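Local coordinates for protein putative hyaluronoglucosaminidase (Clostridium perfringens, PDB 6PWI) that probably acts as a family 84 hexosaminidase, through a chain holding the N-terminal domain, catalytic barrel and following helices of a longer secreted protein, at residues Glu33-Pro38 against Phe459-Pro464; Leu403-Gly408 against Ser432-Phe437; Leu436-Asp441 against Ala447-Asp452; Lys453-Ser458 against Phe473-Ser478. All blocks are in the same frame, centred on the assembly; numbering follows the deposited sequence.

Contact 1. Residues Glu33-Pro38 against Phe459-Pro464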
loop_
_atom_site.group_PDB
_atom_site.type_symbol
_atom_site.label_atom_id
_atom_site.label_comp_id
_atom_site.label_asym_id
_atom_site.label_seq_id
_atom_site.Cartn_x
_atom_site.Cartn_y
_atom_site.Cartn_z
ATOM N N GLU A 33 -6.777 -25.168 -2.194
ATOM C CA GLU A 33 -5.463 -24.637 -1.855
ATOM C C GLU A 33 -5.592 -23.269 -1.175
ATOM O O GLU A 33 -6.611 -22.595 -1.304
ATOM C CB GLU A 33 -4.576 -24.651 -3.101
ATOM C CG GLU A 33 -4.351 -26.064 -3.625
ATOM C CD GLU A 33 -3.647 -26.231 -4.966
ATOM O OE1 GLU A 33 -3.253 -27.376 -5.294
ATOM O OE2 GLU A 33 -3.496 -25.228 -5.687
ATOM N N TYR A 34 -4.554 -22.867 -0.431
ATOM C CA TYR A 34 -4.600 -21.670 0.397
ATOM C C TYR A 34 -4.446 -20.405 -0.445
ATOM O O TYR A 34 -3.679 -20.377 -1.409
ATOM C CB TYR A 34 -3.526 -21.707 1.486
ATOM C CG TYR A 34 -3.556 -22.954 2.330
ATOM C CD1 TYR A 34 -4.705 -23.318 3.017
ATOM C CD2 TYR A 34 -2.442 -23.775 2.438
ATOM C CE1 TYR A 34 -4.751 -24.467 3.788
ATOM C CE2 TYR A 34 -2.470 -24.926 3.212
ATOM C CZ TYR A 34 -3.630 -25.275 3.885
ATOM O OH TYR A 34 -3.674 -26.403 4.655
ATOM N N GLU A 35 -5.194 -19.363 -0.055
ATOM C CA GLU A 35 -5.045 -18.033 -0.624
ATOM C C GLU A 35 -3.936 -17.300 0.130
ATOM O O GLU A 35 -4.064 -17.027 1.324
ATOM C CB GLU A 35 -6.376 -17.282 -0.573
ATOM C CG GLU A 35 -6.271 -15.822 -0.963
ATOM C CD GLU A 35 -7.607 -15.100 -0.973
ATOM O OE1 GLU A 35 -8.460 -15.451 -1.816
ATOM O OE2 GLU A 35 -7.801 -14.199 -0.127
ATOM N N ILE A 36 -2.847 -17.007 -0.588
ATOM C CA ILE A 36 -1.705 -16.304 -0.030
ATOM C C ILE A 36 -1.418 -15.068 -0.879
ATOM O O ILE A 36 -1.239 -15.173 -2.091
ATOM C CB ILE A 36 -0.484 -17.237 0.040
ATOM C CG1 ILE A 36 -0.757 -18.444 0.938
ATOM C CG2 ILE A 36 0.750 -16.474 0.492
ATOM C CD1 ILE A 36 0.192 -19.592 0.706
ATOM N N TYR A 37 -1.368 -13.903 -0.217
ATOM C CA TYR A 37 -0.975 -12.655 -0.851
ATOM C C TYR A 37 0.226 -12.076 -0.114
ATOM O O TYR A 37 0.260 -12.095 1.115
ATOM C CB TYR A 37 -2.134 -11.654 -0.850
ATOM C CG TYR A 37 -3.129 -11.854 -1.961
ATOM C CD1 TYR A 37 -2.874 -11.363 -3.233
ATOM C CD2 TYR A 37 -4.313 -12.548 -1.752
ATOM C CE1 TYR A 37 -3.777 -11.552 -4.267
ATOM C CE2 TYR A 37 -5.226 -12.751 -2.776
ATOM C CZ TYR A 37 -4.955 -12.247 -4.039
ATOM O OH TYR A 37 -5.837 -12.422 -5.069
ATOM N N PRO A 38 1.239 -11.517 -0.816
ATOM C CA PRO A 38 1.264 -11.483 -2.280
ATOM C C PRO A 38 1.358 -12.894 -2.851
ATOM O O PRO A 38 1.731 -13.817 -2.134
ATOM C CB PRO A 38 2.559 -10.718 -2.590
ATOM C CG PRO A 38 2.818 -9.917 -1.334
ATOM C CD PRO A 38 2.404 -10.851 -0.216
ATOM N N PHE A 459 -10.422 -6.944 0.295
ATOM C CA PHE A 459 -11.385 -6.399 1.243
ATOM C C PHE A 459 -11.517 -7.268 2.494
ATOM O O PHE A 459 -11.691 -6.738 3.589
ATOM C CB PHE A 459 -12.683 -5.962 0.552
ATOM C CG PHE A 459 -12.444 -4.791 -0.365
ATOM C CD1 PHE A 459 -12.384 -3.493 0.130
ATOM C CD2 PHE A 459 -12.177 -5.005 -1.711
ATOM C CE1 PHE A 459 -12.090 -2.430 -0.711
ATOM C CE2 PHE A 459 -11.890 -3.941 -2.552
ATOM C CZ PHE A 459 -11.845 -2.660 -2.048
ATOM N N LYS A 460 -11.399 -8.592 2.347
ATOM C CA LYS A 460 -11.555 -9.467 3.501
ATOM C C LYS A 460 -10.417 -9.245 4.502
ATOM O O LYS A 460 -10.610 -9.419 5.703
ATOM C CB LYS A 460 -11.714 -10.937 3.096
ATOM C CG LYS A 460 -10.447 -11.638 2.622
ATOM C CD LYS A 460 -10.666 -13.078 2.195
ATOM C CE LYS A 460 -11.135 -13.208 0.764
ATOM N NZ LYS A 460 -10.009 -12.985 -0.169
ATOM N N TYR A 461 -9.244 -8.836 4.005
ATOM C CA TYR A 461 -8.090 -8.576 4.850
ATOM C C TYR A 461 -8.196 -7.197 5.494
ATOM O O TYR A 461 -7.820 -7.023 6.649
ATOM C CB TYR A 461 -6.799 -8.697 4.042
ATOM C CG TYR A 461 -6.612 -10.065 3.452
ATOM C CD1 TYR A 461 -6.190 -11.126 4.239
ATOM C CD2 TYR A 461 -6.900 -10.309 2.114
ATOM C CE1 TYR A 461 -6.034 -12.395 3.705
ATOM C CE2 TYR A 461 -6.749 -11.574 1.567
ATOM C CZ TYR A 461 -6.314 -12.619 2.367
ATOM O OH TYR A 461 -6.154 -13.867 1.839
ATOM N N ILE A 462 -8.701 -6.224 4.732
ATOM C CA ILE A 462 -8.772 -4.857 5.213
ATOM C C ILE A 462 -9.864 -4.757 6.271
ATOM O O ILE A 462 -9.679 -4.085 7.282
ATOM C CB ILE A 462 -8.998 -3.876 4.047
ATOM C CG1 ILE A 462 -7.861 -3.980 3.029
ATOM C CG2 ILE A 462 -9.197 -2.454 4.560
ATOM C CD1 ILE A 462 -8.143 -3.287 1.726
ATOM N N GLU A 463 -10.990 -5.431 6.021
ATOM C CA GLU A 463 -12.176 -5.292 6.851
ATOM C C GLU A 463 -12.882 -6.643 6.961
ATOM O O GLU A 463 -13.785 -6.943 6.179
ATOM C CB GLU A 463 -13.088 -4.197 6.287
ATOM C CG GLU A 463 -14.445 -4.116 6.961
ATOM C CD GLU A 463 -14.378 -4.053 8.479
ATOM O OE1 GLU A 463 -13.911 -3.019 9.001
ATOM O OE2 GLU A 463 -14.763 -5.050 9.140
ATOM N N PRO A 464 -12.514 -7.488 7.955
ATOM C CA PRO A 464 -13.010 -8.866 8.029
ATOM C C PRO A 464 -14.505 -9.024 8.310
ATOM O O PRO A 464 -15.091 -10.040 7.954
ATOM C CB PRO A 464 -12.198 -9.499 9.173
ATOM C CG PRO A 464 -11.052 -8.535 9.412
ATOM C CD PRO A 464 -11.592 -7.165 9.054
HETATM O O HOH W 1 -2.892 -13.944 2.509
#
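Tyr37 and Tyr461 mark the closest backbone approach, with CA atoms 10.0 Å apart, so the two segments meet through side chains. The contact joins two domains. Residues 33-38 are an irregular loop before strand 43-46, in the N-terminal part of glycosyl hydrolase family 20 domain 2 type. Residues 459-462 end helix 451-462, which follows the strands of the (beta/alpha)8 barrel in the chain. Glu35 reaches across with CG anti to its backbone N (chi1 172°), and one carboxylate oxygen takes two donors. Lys460 NZ forms a salt bridge to Glu35 OE2 at 2.5 Å on the syn lone pair. Tyr461 OH gives a hydrogen bond of 2.6 Å to the anti lone pair of Glu35 OE2, which lies near the phenol ring plane. Carboxylate and ring are turned 50° against each other. Lys460 bends at its last two torsions, and NZ also bonds to Asp457 O. The two donors probably stabilise the negative charge of Glu35. Tyr37 sends its OH to Asp457 instead. Its ring edge faces Glu35 CD, and Tyr37 CD2 lies 4.2 Å from Tyr461 CE2. A water accepts from Tyr37 N at 3.1 Å and bonds weakly to Tyr461 OH.

Contact 2. Residues Leu403-Gly408 against Ser432-Phe437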
loop_
_atom_site.group_PDB
_atom_site.type_symbol
_atom_site.label_atom_id
_atom_site.label_comp_id
_atom_site.label_asym_id
_atom_site.label_seq_id
_atom_site.Cartn_x
_atom_site.Cartn_y
_atom_site.Cartn_z
ATOM N N LEU A 403 -12.438 9.730 -2.170
ATOM C CA LEU A 403 -11.697 8.583 -1.684
ATOM C C LEU A 403 -11.302 7.774 -2.913
ATOM O O LEU A 403 -12.109 7.617 -3.824
ATOM C CB LEU A 403 -12.587 7.741 -0.768
ATOM C CG LEU A 403 -12.911 8.334 0.599
ATOM C CD1 LEU A 403 -13.605 7.297 1.469
ATOM C CD2 LEU A 403 -11.659 8.857 1.291
ATOM N N LEU A 404 -10.057 7.293 -2.952
ATOM C CA LEU A 404 -9.606 6.504 -4.090
ATOM C C LEU A 404 -9.297 5.082 -3.631
ATOM O O LEU A 404 -8.245 4.831 -3.046
ATOM C CB LEU A 404 -8.391 7.183 -4.734
ATOM C CG LEU A 404 -8.605 8.638 -5.153
ATOM C CD1 LEU A 404 -7.310 9.260 -5.663
ATOM C CD2 LEU A 404 -9.709 8.737 -6.199
ATOM N N MET A 405 -10.238 4.166 -3.881
ATOM C CA MET A 405 -10.116 2.805 -3.387
ATOM C C MET A 405 -10.366 1.801 -4.515
ATOM O O MET A 405 -10.868 0.702 -4.270
ATOM C CB MET A 405 -11.106 2.548 -2.245
ATOM C CG MET A 405 -10.895 3.412 -1.010
ATOM S SD MET A 405 -12.265 3.223 0.168
ATOM C CE MET A 405 -11.534 2.102 1.355
ATOM N N GLY A 406 -10.005 2.179 -5.747
ATOM C CA GLY A 406 -10.149 1.284 -6.879
ATOM C C GLY A 406 -8.973 0.317 -6.994
ATOM O O GLY A 406 -8.042 0.370 -6.199
ATOM N N LYS A 407 -9.020 -0.550 -8.008
ATOM C CA LYS A 407 -7.963 -1.511 -8.276
ATOM C C LYS A 407 -6.705 -0.792 -8.767
ATOM O O LYS A 407 -6.745 0.391 -9.103
ATOM C CB LYS A 407 -8.454 -2.490 -9.343
ATOM C CG LYS A 407 -8.749 -1.853 -10.696
ATOM C CD LYS A 407 -9.630 -2.699 -11.576
ATOM C CE LYS A 407 -9.612 -2.242 -13.017
ATOM N NZ LYS A 407 -10.249 -3.244 -13.900
ATOM N N GLY A 408 -5.592 -1.534 -8.836
ATOM C CA GLY A 408 -4.313 -0.994 -9.268
ATOM C C GLY A 408 -4.201 -0.900 -10.789
ATOM O O GLY A 408 -3.427 -1.632 -11.403
ATOM N N SER A 432 -6.587 3.951 2.756
ATOM C CA SER A 432 -5.409 3.723 1.936
ATOM C C SER A 432 -5.006 2.249 1.922
ATOM O O SER A 432 -4.191 1.838 1.094
ATOM C CB SER A 432 -4.270 4.589 2.389
ATOM O OG SER A 432 -4.554 5.950 2.120
ATOM N N LYS A 433 -5.575 1.450 2.831
ATOM C CA LYS A 433 -5.149 0.060 2.944
ATOM C C LYS A 433 -5.383 -0.697 1.638
ATOM O O LYS A 433 -4.663 -1.660 1.367
ATOM C CB LYS A 433 -5.779 -0.661 4.140
ATOM C CG LYS A 433 -5.171 -0.291 5.487
ATOM C CD LYS A 433 -5.972 -0.832 6.639
ATOM C CE LYS A 433 -5.380 -0.534 7.994
ATOM N NZ LYS A 433 -6.000 -1.429 8.995
ATOM N N VAL A 434 -6.361 -0.240 0.838
ATOM C CA VAL A 434 -6.706 -0.866 -0.432
ATOM C C VAL A 434 -5.498 -0.804 -1.369
ATOM O O VAL A 434 -5.098 -1.815 -1.953
ATOM C CB VAL A 434 -7.964 -0.229 -1.062
ATOM C CG1 VAL A 434 -8.259 -0.765 -2.453
ATOM C CG2 VAL A 434 -9.194 -0.352 -0.167
ATOM N N ALA A 435 -4.898 0.385 -1.476
ATOM C CA ALA A 435 -3.741 0.578 -2.337
ATOM C C ALA A 435 -2.510 -0.113 -1.754
ATOM O O ALA A 435 -1.704 -0.666 -2.502
ATOM C CB ALA A 435 -3.503 2.043 -2.555
ATOM N N LEU A 436 -2.367 -0.097 -0.422
ATOM C CA LEU A 436 -1.223 -0.753 0.193
ATOM C C LEU A 436 -1.211 -2.221 -0.222
ATOM O O LEU A 436 -0.172 -2.739 -0.623
ATOM C CB LEU A 436 -1.257 -0.593 1.717
ATOM C CG LEU A 436 -0.296 0.448 2.293
ATOM C CD1 LEU A 436 -0.718 1.861 1.911
ATOM C CD2 LEU A 436 -0.212 0.317 3.806
ATOM N N PHE A 437 -2.385 -2.864 -0.161
ATOM C CA PHE A 437 -2.524 -4.247 -0.584
ATOM C C PHE A 437 -2.068 -4.404 -2.034
ATOM O O PHE A 437 -1.332 -5.338 -2.342
ATOM C CB PHE A 437 -3.965 -4.723 -0.411
ATOM C CG PHE A 437 -4.142 -6.218 -0.478
ATOM C CD1 PHE A 437 -4.125 -6.986 0.679
ATOM C CD2 PHE A 437 -4.331 -6.860 -1.694
ATOM C CE1 PHE A 437 -4.306 -8.363 0.616
ATOM C CE2 PHE A 437 -4.506 -8.237 -1.755
ATOM C CZ PHE A 437 -4.504 -8.985 -0.599
HETATM O O HOH W 2 -6.809 2.860 -1.127
#
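Val434 packs on Met405 and Gly406, where the loop between barrel strands 387-391 and 418-423 passes helix 433-444. The CA atoms of Met405 and Val434 are 5.8 Å apart. At the start of the segment, Ser432 points away from the loop and bonds through OG to Glu428 O and Met426 N. The end of Lys433 also leads away, to a salt bridge with Asp198 on helix 193-204. Val434 points at the loop, and its two methyls touch different parts of it. With chi1 at 174°, Val434 CG1 sits 3.5 Å from Met405 O and 3.9 Å from Gly406 O. Val434 CG2 meets the methionine side chain, with Met405 CE at 3.7 Å and Met405 CB at 4.0 Å. The two side chains cross at about a right angle. The bend at chi3 of Met405 (101°) turns the methyl end back to the valine. At Ala435 a water bridges the segments. It accepts from Ala435 N and donates to Leu404 O, each at 3.1 Å. Leu436 packs on Leu199, and Phe437 meets the rings of Phe206, Tyr37 and Tyr461. No direct hydrogen bond crosses this buried contact, so apolar packing and one water-mediated backbone link hold the loop to the helix.

Contact 3. Residues Leu436-Asp441 against Ala447-Asp452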
loop_
_atom_site.group_PDB
_atom_site.type_symbol
_atom_site.label_atom_id
_atom_site.label_comp_id
_atom_site.label_asym_id
_atom_site.label_seq_id
_atom_site.Cartn_x
_atom_site.Cartn_y
_atom_site.Cartn_z
ATOM N N LEU A 436 -2.367 -0.097 -0.422
ATOM C CA LEU A 436 -1.223 -0.753 0.193
ATOM C C LEU A 436 -1.211 -2.221 -0.222
ATOM O O LEU A 436 -0.172 -2.739 -0.623
ATOM C CB LEU A 436 -1.257 -0.593 1.717
ATOM C CG LEU A 436 -0.296 0.448 2.293
ATOM C CD1 LEU A 436 -0.718 1.861 1.911
ATOM C CD2 LEU A 436 -0.212 0.317 3.806
ATOM N N PHE A 437 -2.385 -2.864 -0.161
ATOM C CA PHE A 437 -2.524 -4.247 -0.584
ATOM C C PHE A 437 -2.068 -4.404 -2.034
ATOM O O PHE A 437 -1.332 -5.338 -2.342
ATOM C CB PHE A 437 -3.965 -4.723 -0.411
ATOM C CG PHE A 437 -4.142 -6.218 -0.478
ATOM C CD1 PHE A 437 -4.125 -6.986 0.679
ATOM C CD2 PHE A 437 -4.331 -6.860 -1.694
ATOM C CE1 PHE A 437 -4.306 -8.363 0.616
ATOM C CE2 PHE A 437 -4.506 -8.237 -1.755
ATOM C CZ PHE A 437 -4.504 -8.985 -0.599
ATOM N N ALA A 438 -2.492 -3.474 -2.907
ATOM C CA ALA A 438 -2.191 -3.560 -4.327
ATOM C C ALA A 438 -0.685 -3.487 -4.558
ATOM O O ALA A 438 -0.116 -4.376 -5.195
ATOM C CB ALA A 438 -2.925 -2.492 -5.092
ATOM N N ILE A 439 -0.051 -2.445 -4.009
ATOM C CA ILE A 439 1.379 -2.208 -4.170
ATOM C C ILE A 439 2.192 -3.359 -3.571
ATOM O O ILE A 439 3.220 -3.738 -4.123
ATOM C CB ILE A 439 1.772 -0.837 -3.580
ATOM C CG1 ILE A 439 1.037 0.310 -4.279
ATOM C CG2 ILE A 439 3.277 -0.629 -3.580
ATOM C CD1 ILE A 439 1.008 0.208 -5.777
ATOM N N ALA A 440 1.720 -3.918 -2.452
ATOM C CA ALA A 440 2.396 -5.026 -1.803
ATOM C C ALA A 440 2.422 -6.234 -2.735
ATOM O O ALA A 440 3.479 -6.825 -2.946
ATOM C CB ALA A 440 1.723 -5.353 -0.496
ATOM N N ASP A 441 1.251 -6.584 -3.282
ATOM C CA ASP A 441 1.092 -7.733 -4.153
ATOM C C ASP A 441 1.914 -7.520 -5.422
ATOM O O ASP A 441 2.735 -8.359 -5.789
ATOM C CB ASP A 441 -0.393 -7.953 -4.442
ATOM C CG ASP A 441 -0.734 -9.233 -5.190
ATOM O OD1 ASP A 441 0.132 -10.140 -5.275
ATOM O OD2 ASP A 441 -1.879 -9.323 -5.670
ATOM N N ALA A 447 4.525 -10.374 -12.401
ATOM C CA ALA A 447 3.887 -11.033 -13.532
ATOM C C ALA A 447 2.515 -11.586 -13.146
ATOM O O ALA A 447 1.588 -11.548 -13.956
ATOM C CB ALA A 447 4.782 -12.102 -14.109
ATOM N N ASP A 448 2.385 -12.072 -11.904
ATOM C CA ASP A 448 1.155 -12.710 -11.466
ATOM C C ASP A 448 0.203 -11.696 -10.838
ATOM O O ASP A 448 -0.732 -12.088 -10.145
ATOM C CB ASP A 448 1.423 -13.857 -10.490
ATOM C CG ASP A 448 2.337 -14.941 -11.037
ATOM O OD1 ASP A 448 2.412 -15.086 -12.277
ATOM O OD2 ASP A 448 2.976 -15.632 -10.215
ATOM N N PHE A 449 0.425 -10.398 -11.076
ATOM C CA PHE A 449 -0.492 -9.418 -10.518
ATOM C C PHE A 449 -1.794 -9.409 -11.312
ATOM O O PHE A 449 -1.821 -9.031 -12.486
ATOM C CB PHE A 449 0.116 -8.018 -10.434
ATOM C CG PHE A 449 -0.801 -7.009 -9.792
ATOM C CD1 PHE A 449 -1.157 -7.124 -8.454
ATOM C CD2 PHE A 449 -1.323 -5.953 -10.522
ATOM C CE1 PHE A 449 -2.005 -6.199 -7.862
ATOM C CE2 PHE A 449 -2.170 -5.025 -9.930
ATOM C CZ PHE A 449 -2.505 -5.147 -8.600
ATOM N N ASP A 450 -2.864 -9.840 -10.631
ATOM C CA ASP A 450 -4.216 -9.821 -11.162
ATOM C C ASP A 450 -4.995 -8.682 -10.510
ATOM O O ASP A 450 -5.645 -8.854 -9.485
ATOM C CB ASP A 450 -4.899 -11.179 -11.003
ATOM C CG ASP A 450 -6.145 -11.303 -11.857
ATOM O OD1 ASP A 450 -7.060 -10.473 -11.697
ATOM O OD2 ASP A 450 -6.178 -12.218 -12.689
ATOM N N MET A 451 -4.887 -7.516 -11.140
ATOM C CA MET A 451 -5.539 -6.266 -10.802
ATOM C C MET A 451 -6.945 -6.500 -10.237
ATOM O O MET A 451 -7.250 -6.036 -9.140
ATOM C CB MET A 451 -5.600 -5.450 -12.095
ATOM C CG MET A 451 -6.083 -4.044 -11.962
ATOM S SD MET A 451 -6.007 -3.258 -13.595
ATOM C CE MET A 451 -6.882 -4.435 -14.626
ATOM N N ASP A 452 -7.797 -7.229 -10.980
ATOM C CA ASP A 452 -9.211 -7.352 -10.638
ATOM C C ASP A 452 -9.407 -8.261 -9.426
ATOM O O ASP A 452 -10.220 -7.962 -8.551
ATOM C CB ASP A 452 -10.066 -7.780 -11.838
ATOM C CG ASP A 452 -10.174 -6.726 -12.933
ATOM O OD1 ASP A 452 -9.920 -5.545 -12.639
ATOM O OD2 ASP A 452 -10.500 -7.090 -14.077
HETATM O O HOH W 3 -2.246 -10.708 -7.961
#
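Phe449 packs against Asp441 and Ala438 on helix 433-444, and this is the tight part of the contact. A chi1 of -177° carries its ring toward the helix. The rim leads: Asp441 OD2 lies 3.6 Å from Phe449 CD1, near the ring plane, with carboxylate and ring planes 74° apart. Ala438 O is 3.7 Å from Phe449 CE1, and Ala438 CB is 4.4 Å from Phe449 CZ. Met451 N lies over one face of the ring, and Tyr442 meets the ring edge-to-face. Asp441 is buried, but its carboxylate is well supplied. Asp441 OD2 accepts from Ser454 OG and lies 2.7 Å from a water that can donate to it, and OD1 accepts from Ile39 N. The loose side is the solvent-facing loop, with Asp448 and Asp450 exposed. The same water accepts from Asp450 N at 2.9 Å and so probably links the loop to Asp441. Asp450 OD1 bonds to Lys453 N, a classic N-cap where a short loop leads into the next helix, 451-462.

Contact 4. Residues Lys453-Ser458 against Phe473-Ser478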
loop_
_atom_site.group_PDB
_atom_site.type_symbol
_atom_site.label_atom_id
_atom_site.label_comp_id
_atom_site.label_asym_id
_atom_site.label_seq_id
_atom_site.Cartn_x
_atom_site.Cartn_y
_atom_site.Cartn_z
ATOM N N LYS A 453 -8.662 -9.370 -9.389
ATOM C CA LYS A 453 -8.847 -10.399 -8.380
ATOM C C LYS A 453 -8.231 -9.933 -7.063
ATOM O O LYS A 453 -8.832 -10.078 -6.001
ATOM C CB LYS A 453 -8.251 -11.718 -8.877
ATOM C CG LYS A 453 -8.407 -12.898 -7.931
ATOM C CD LYS A 453 -8.024 -14.224 -8.569
ATOM C CE LYS A 453 -7.581 -15.272 -7.572
ATOM N NZ LYS A 453 -8.456 -15.261 -6.377
ATOM N N SER A 454 -7.027 -9.363 -7.158
ATOM C CA SER A 454 -6.286 -8.855 -6.019
ATOM C C SER A 454 -7.107 -7.790 -5.292
ATOM O O SER A 454 -7.239 -7.817 -4.072
ATOM C CB SER A 454 -4.961 -8.318 -6.481
ATOM O OG SER A 454 -4.247 -7.767 -5.394
ATOM N N TRP A 455 -7.671 -6.861 -6.067
ATOM C CA TRP A 455 -8.522 -5.818 -5.530
ATOM C C TRP A 455 -9.674 -6.434 -4.735
ATOM O O TRP A 455 -9.916 -6.065 -3.590
ATOM C CB TRP A 455 -9.005 -4.932 -6.676
ATOM C CG TRP A 455 -9.870 -3.782 -6.265
ATOM C CD1 TRP A 455 -9.608 -2.833 -5.318
ATOM C CD2 TRP A 455 -11.145 -3.439 -6.830
ATOM N NE1 TRP A 455 -10.633 -1.929 -5.247
ATOM C CE2 TRP A 455 -11.591 -2.275 -6.162
ATOM C CE3 TRP A 455 -11.948 -4.003 -7.831
ATOM C CZ2 TRP A 455 -12.808 -1.668 -6.472
ATOM C CZ3 TRP A 455 -13.151 -3.404 -8.136
ATOM C CH2 TRP A 455 -13.571 -2.252 -7.464
ATOM N N LYS A 456 -10.363 -7.403 -5.341
ATOM C CA LYS A 456 -11.522 -8.020 -4.716
ATOM C C LYS A 456 -11.102 -8.782 -3.455
ATOM O O LYS A 456 -11.791 -8.738 -2.434
ATOM C CB LYS A 456 -12.238 -8.922 -5.727
ATOM C CG LYS A 456 -13.597 -9.439 -5.281
ATOM C CD LYS A 456 -14.112 -10.604 -6.090
ATOM C CE LYS A 456 -15.431 -11.126 -5.557
ATOM N NZ LYS A 456 -15.795 -12.428 -6.167
ATOM N N ASP A 457 -9.961 -9.479 -3.525
ATOM C CA ASP A 457 -9.558 -10.355 -2.437
ATOM C C ASP A 457 -9.119 -9.535 -1.228
ATOM O O ASP A 457 -9.173 -10.026 -0.105
ATOM C CB ASP A 457 -8.500 -11.372 -2.871
ATOM C CG ASP A 457 -9.032 -12.430 -3.823
ATOM O OD1 ASP A 457 -10.270 -12.623 -3.860
ATOM O OD2 ASP A 457 -8.207 -13.043 -4.534
ATOM N N SER A 458 -8.709 -8.287 -1.469
ATOM C CA SER A 458 -8.134 -7.450 -0.432
ATOM C C SER A 458 -9.148 -7.122 0.663
ATOM O O SER A 458 -8.778 -7.046 1.834
ATOM C CB SER A 458 -7.525 -6.206 -1.018
ATOM O OG SER A 458 -8.522 -5.327 -1.512
ATOM N N PHE A 473 -18.423 0.035 -1.321
ATOM C CA PHE A 473 -18.007 1.433 -1.341
ATOM C C PHE A 473 -16.869 1.658 -2.339
ATOM O O PHE A 473 -16.841 2.684 -3.023
ATOM C CB PHE A 473 -17.578 1.949 0.037
ATOM C CG PHE A 473 -18.567 1.748 1.157
ATOM C CD1 PHE A 473 -19.931 1.691 0.911
ATOM C CD2 PHE A 473 -18.128 1.642 2.469
ATOM C CE1 PHE A 473 -20.831 1.499 1.949
ATOM C CE2 PHE A 473 -19.025 1.459 3.509
ATOM C CZ PHE A 473 -20.377 1.389 3.246
ATOM N N ALA A 474 -15.929 0.705 -2.408
ATOM C CA ALA A 474 -14.726 0.893 -3.204
ATOM C C ALA A 474 -15.074 0.887 -4.688
ATOM O O ALA A 474 -14.408 1.550 -5.483
ATOM C CB ALA A 474 -13.685 -0.145 -2.865
ATOM N N LYS A 475 -16.137 0.149 -5.036
ATOM C CA LYS A 475 -16.654 0.074 -6.395
ATOM C C LYS A 475 -17.041 1.453 -6.929
ATOM O O LYS A 475 -16.975 1.661 -8.137
ATOM C CB LYS A 475 -17.875 -0.849 -6.462
ATOM C CG LYS A 475 -17.557 -2.330 -6.579
ATOM C CD LYS A 475 -18.730 -3.203 -6.206
ATOM C CE LYS A 475 -18.484 -4.670 -6.478
ATOM N NZ LYS A 475 -19.550 -5.502 -5.869
ATOM N N HIS A 476 -17.447 2.370 -6.035
ATOM C CA HIS A 476 -18.056 3.636 -6.426
ATOM C C HIS A 476 -17.221 4.829 -5.965
ATOM O O HIS A 476 -17.658 5.985 -6.066
ATOM C CB HIS A 476 -19.499 3.725 -5.911
ATOM C CG HIS A 476 -20.324 2.565 -6.344
ATOM N ND1 HIS A 476 -20.638 2.343 -7.673
ATOM C CD2 HIS A 476 -20.873 1.552 -5.639
ATOM C CE1 HIS A 476 -21.351 1.239 -7.772
ATOM N NE2 HIS A 476 -21.505 0.731 -6.533
ATOM N N MET A 477 -16.014 4.540 -5.464
ATOM C CA MET A 477 -15.157 5.609 -4.989
ATOM C C MET A 477 -13.735 5.366 -5.486
ATOM O O MET A 477 -12.933 4.748 -4.785
ATOM C CB MET A 477 -15.183 5.671 -3.459
ATOM C CG MET A 477 -16.567 5.876 -2.878
ATOM S SD MET A 477 -16.526 5.944 -1.072
ATOM C CE MET A 477 -18.259 5.745 -0.662
ATOM N N SER A 478 -13.423 5.850 -6.697
ATOM C CA SER A 478 -12.140 5.502 -7.284
ATOM C C SER A 478 -11.686 6.481 -8.361
ATOM O O SER A 478 -10.507 6.462 -8.705
ATOM C CB SER A 478 -12.094 4.070 -7.776
ATOM O OG SER A 478 -13.190 3.765 -8.627
#
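In Trp455, chi1 of -178° swings the indole out from its helix, and chi2 of 52° then turns the six-membered ring toward helix 467-475. Lys475 places CG beside its own backbone N (chi1 -83°) and runs on extended, crossing the indole at about a right angle. The meeting is edge-on. Ala474 O lies 3.7 Å from Trp455 CZ2, at the ring edge and in its plane. Ala474 CB is 4.0 Å from Trp455 CZ2 as well. Trp455 CH2 touches Lys475 CA at 4.0 Å and Lys475 CG at 4.1 Å. The closest contacts are thus made by the carbons CZ2 and CH2. The polar NE1 of the indole bonds to Met405 O, which probably limits the rotation of the ring. Phe459 and Tyr471 both meet Trp455 edge-to-face, and Tyr471 also forms a cation-pi pair with Lys475. Within 453-458, Lys453 NZ makes a salt bridge to Asp457 OD2 at 2.9 Å, one turn along the helix, and the same oxygen is bonded to Tyr37 OH. Ser458 OG bonds back to Trp455 O at 2.6 Å. The contact is plain packing between consecutive helices, 451-462 and 467-475. Trp455 also touches Val434 of helix 433-444. After Ala474, Met477 bonds through its backbone to Met405; before it, Phe473 packs on helices 513-536 and 540-572.

In the fold
The four contacts form one continuous patch with centres 7 to 14 Å apart; contacts 2 and 4 are nearest. Helix 433-444, which follows the last barrel strand, serves contacts 2 and 3, and these share Leu436 and Phe437. Helix 451-462 serves contacts 1, 3 and 4. Contact 1 spans 421 residues and encloses contacts 2 and 3. Contact 4 opens before contact 1 closes and ends last, so the two cross along the chain. Phe437 packs on Tyr37 and Tyr461, and Lys407 bridges to Asp452, so neighbouring contacts touch directly. Together they join the N-terminal domain, the barrel and the helices beyond it, away from the predicted proton donor.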